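Local coordinates for protein aspartate semialdehyde dehydrogenase (Francisella tularensis subsp. tularensis, PDB 4WOJ) that probably catalyses the NADPH-dependent reductive dephosphorylation of L-aspartyl-4-phosphate to L-aspartate semialdehyde, a step on the route to lysine, methionine and threonine, at residues L115-L120 with A358-R363. Numbering follows the deposited sequence.
Sequences LVLDPL and AEPLRR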
ATOM      1  N   LEU B 115     -27.576  -4.846   6.343  1.00 30.81           N
ATOM      2  CA  LEU B 115     -26.437  -4.125   5.770  1.00 29.95           C
ATOM      3  C   LEU B 115     -26.826  -3.817   4.338  1.00 30.64           C
ATOM      4  O   LEU B 115     -27.350  -4.727   3.660  1.00 26.47           O
ATOM      5  CB  LEU B 115     -25.152  -4.949   5.780  1.00 28.77           C
ATOM      6  CG  LEU B 115     -24.379  -5.005   7.099  1.00 30.08           C
ATOM      7  CD1 LEU B 115     -23.243  -6.019   7.063  1.00 30.32           C
ATOM      8  CD2 LEU B 115     -23.812  -3.647   7.442  1.00 31.22           C
ATOM      9  N   VAL B 116     -26.605  -2.570   3.882  1.00 24.35           N
ATOM     10  CA  VAL B 116     -27.047  -2.201   2.536  1.00 26.24           C
ATOM     11  C   VAL B 116     -25.924  -2.069   1.495  1.00 27.08           C
ATOM     12  O   VAL B 116     -24.973  -1.301   1.649  1.00 28.69           O
ATOM     13  CB  VAL B 116     -27.904  -0.892   2.502  1.00 27.89           C
ATOM     14  CG1 VAL B 116     -29.162  -1.073   3.335  1.00 29.51           C
ATOM     15  CG2 VAL B 116     -27.130   0.310   2.993  1.00 25.84           C
ATOM     16  N   LEU B 117     -26.073  -2.821   0.414  1.00 27.27           N
ATOM     17  CA  LEU B 117     -25.249  -2.655  -0.770  1.00 25.35           C
ATOM     18  C   LEU B 117     -26.046  -3.259  -1.931  1.00 26.71           C
ATOM     19  O   LEU B 117     -25.859  -4.422  -2.335  1.00 26.78           O
ATOM     20  CB  LEU B 117     -23.895  -3.318  -0.588  1.00 25.42           C
ATOM     21  CG  LEU B 117     -22.851  -3.104  -1.693  1.00 24.85           C
ATOM     22  CD1 LEU B 117     -22.454  -1.664  -1.800  1.00 24.33           C
ATOM     23  CD2 LEU B 117     -21.626  -3.953  -1.396  1.00 25.24           C
ATOM     24  N   ASP B 118     -26.944  -2.449  -2.461  1.00 27.43           N
ATOM     25  CA  ASP B 118     -28.063  -2.960  -3.246  1.00 30.36           C
ATOM     26  C   ASP B 118     -27.682  -3.579  -4.600  1.00 30.21           C
ATOM     27  O   ASP B 118     -28.421  -4.404  -5.096  1.00 33.84           O
ATOM     28  CB  ASP B 118     -29.117  -1.880  -3.463  1.00 31.89           C
ATOM     29  CG  ASP B 118     -28.634  -0.797  -4.411  1.00 32.68           C
ATOM     30  OD1 ASP B 118     -27.951   0.137  -3.932  1.00 36.20           O
ATOM     31  OD2 ASP B 118     -28.895  -0.903  -5.621  1.00 32.37           O
ATOM     32  N   PRO B 119     -26.536  -3.206  -5.192  1.00 30.54           N
ATOM     33  CA  PRO B 119     -26.155  -3.997  -6.372  1.00 30.79           C
ATOM     34  C   PRO B 119     -25.844  -5.462  -6.033  1.00 30.10           C
ATOM     35  O   PRO B 119     -25.631  -6.272  -6.930  1.00 29.68           O
ATOM     36  CB  PRO B 119     -24.897  -3.283  -6.874  1.00 29.17           C
ATOM     37  CG  PRO B 119     -25.044  -1.907  -6.369  1.00 30.56           C
ATOM     38  CD  PRO B 119     -25.605  -2.091  -4.992  1.00 29.29           C
ATOM     39  N   LEU B 120     -25.777  -5.789  -4.747  1.00 31.45           N
ATOM     40  CA  LEU B 120     -25.547  -7.194  -4.326  1.00 31.40           C
ATOM     41  C   LEU B 120     -26.686  -7.817  -3.518  1.00 31.16           C
ATOM     42  O   LEU B 120     -26.896  -9.014  -3.581  1.00 31.69           O
ATOM     43  CB  LEU B 120     -24.216  -7.300  -3.562  1.00 30.64           C
ATOM     44  CG  LEU B 120     -22.979  -7.483  -4.456  1.00 31.73           C
ATOM     45  CD1 LEU B 120     -21.720  -7.395  -3.632  1.00 33.34           C
ATOM     46  CD2 LEU B 120     -23.032  -8.831  -5.164  1.00 34.32           C
ATOM     47  N   ALA B 358     -21.281   7.282   1.174  1.00 24.03           N
ATOM     48  CA  ALA B 358     -22.522   7.981   0.830  1.00 21.49           C
ATOM     49  C   ALA B 358     -23.472   7.252  -0.075  1.00 21.74           C
ATOM     50  O   ALA B 358     -24.688   7.283   0.156  1.00 22.88           O
ATOM     51  CB  ALA B 358     -22.167   9.325   0.202  1.00 22.30           C
ATOM     52  N   GLU B 359     -22.970   6.652  -1.149  1.00 21.27           N
ATOM     53  CA  GLU B 359     -23.835   6.191  -2.245  1.00 21.71           C
ATOM     54  C   GLU B 359     -24.823   5.104  -1.831  1.00 22.44           C
ATOM     55  O   GLU B 359     -25.988   5.140  -2.234  1.00 22.60           O
ATOM     56  CB  GLU B 359     -22.985   5.768  -3.462  1.00 21.98           C
ATOM     57  CG  GLU B 359     -23.708   5.569  -4.811  1.00 21.94           C
ATOM     58  CD  GLU B 359     -24.486   6.796  -5.300  1.00 23.52           C
ATOM     59  OE1 GLU B 359     -24.336   7.890  -4.716  1.00 23.88           O
ATOM     60  OE2 GLU B 359     -25.287   6.655  -6.250  1.00 22.29           O
ATOM     61  N   PRO B 360     -24.369   4.120  -1.030  1.00 22.61           N
ATOM     62  CA  PRO B 360     -25.277   3.053  -0.658  1.00 21.67           C
ATOM     63  C   PRO B 360     -26.459   3.549   0.145  1.00 23.68           C
ATOM     64  O   PRO B 360     -27.582   2.993   0.066  1.00 26.18           O
ATOM     65  CB  PRO B 360     -24.397   2.142   0.196  1.00 21.78           C
ATOM     66  CG  PRO B 360     -23.008   2.425  -0.286  1.00 22.24           C
ATOM     67  CD  PRO B 360     -22.992   3.872  -0.568  1.00 21.39           C
ATOM     68  N   LEU B 361     -26.190   4.567   0.944  1.00 23.48           N
ATOM     69  CA  LEU B 361     -27.186   5.121   1.836  1.00 23.50           C
ATOM     70  C   LEU B 361     -28.273   5.782   1.016  1.00 25.73           C
ATOM     71  O   LEU B 361     -29.459   5.451   1.173  1.00 23.41           O
ATOM     72  CB  LEU B 361     -26.516   6.101   2.810  1.00 23.72           C
ATOM     73  CG  LEU B 361     -25.408   5.494   3.694  1.00 23.52           C
ATOM     74  CD1 LEU B 361     -25.053   6.431   4.830  1.00 23.51           C
ATOM     75  CD2 LEU B 361     -25.832   4.108   4.245  1.00 23.85           C
ATOM     76  N   ARG B 362     -27.847   6.718   0.151  1.00 26.83           N
ATOM     77  CA  ARG B 362     -28.714   7.367  -0.842  1.00 27.78           C
ATOM     78  C   ARG B 362     -29.576   6.379  -1.580  1.00 27.10           C
ATOM     79  O   ARG B 362     -30.749   6.611  -1.791  1.00 29.53           O
ATOM     80  CB  ARG B 362     -27.891   8.131  -1.882  1.00 29.81           C
ATOM     81  CG  ARG B 362     -28.729   8.978  -2.824  1.00 33.34           C
ATOM     82  CD  ARG B 362     -27.901   9.595  -3.966  1.00 34.54           C
ATOM     83  NE  ARG B 362     -27.515   8.624  -4.994  1.00 35.81           N
ATOM     84  CZ  ARG B 362     -28.322   8.135  -5.941  1.00 34.33           C
ATOM     85  NH1 ARG B 362     -27.866   7.262  -6.823  1.00 32.36           N
ATOM     86  NH2 ARG B 362     -29.577   8.509  -6.016  1.00 36.24           N
ATOM     87  N   ARG B 363     -28.999   5.273  -1.987  1.00 26.52           N
ATOM     88  CA  ARG B 363     -29.738   4.321  -2.805  1.00 28.11           C
ATOM     89  C   ARG B 363     -30.783   3.507  -2.010  1.00 28.61           C
ATOM     90  O   ARG B 363     -31.825   3.138  -2.527  1.00 31.14           O
ATOM     91  CB  ARG B 363     -28.752   3.405  -3.556  1.00 29.64           C
ATOM     92  CG  ARG B 363     -27.954   4.147  -4.652  1.00 31.52           C
ATOM     93  CD  ARG B 363     -26.894   3.234  -5.270  1.00 31.08           C
ATOM     94  NE  ARG B 363     -27.563   2.092  -5.872  1.00 27.93           N
ATOM     95  CZ  ARG B 363     -27.916   2.000  -7.147  1.00 30.28           C
ATOM     96  NH1 ARG B 363     -27.643   2.968  -8.037  1.00 33.19           N
ATOM     97  NH2 ARG B 363     -28.522   0.917  -7.561  1.00 32.18           N
TER
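The chain at L117, the N-cap residue between strand 113-116 and helix 118-130, passes the C-terminal helix 354-369 at P360, with the two CA atoms 5.7 Å apart. Where the strand gives way to the helix, V116 and D118 both direct their CB toward 358-363, one supplying an apolar contact and the other a charged one. CG2 of V116 lies 4.2 Å from CD2 of L361 and also packs against CB of P360. The P360 ring sits against the backbone as well, its CB 3.8 Å from the carbonyl O of V116, and its CG meets CD1 of L117. This proline, whose N makes no bond to the preceding turn, kinks the helix.

About one helical turn after P360, R363 grips D118 side-on. NE of R363 reaches OD1 of D118 at 2.8 Å, and NH2 of R363 reaches OD2 of D118 at 2.7 Å; both bonds are nearly straight, and each D118 oxygen accepts through its syn lone pair. Carboxylate and guanidinium are only 7° from coplanar. A bend at chi3 of R363 (61°) turns the guanidinium edge to the acid. Nearby, E359 and R362 form a separate salt bridge within the helix; E359 also pairs with R26 of helix 18-30, and R362 with D32 just beyond that helix.

The contact thus joins the C-terminal helix to the junction between the edge strand 113-116 of the parallel, Rossmann-type sheet and helix 118-130; the side chain of P360 lies about 9 Å from that of C141, the predicted acyl-thioester residue. Two parallel bonds fix the rotation of both flat groups, and the mutual neutralisation probably lowers the cost of burying D118 beside an apolar patch.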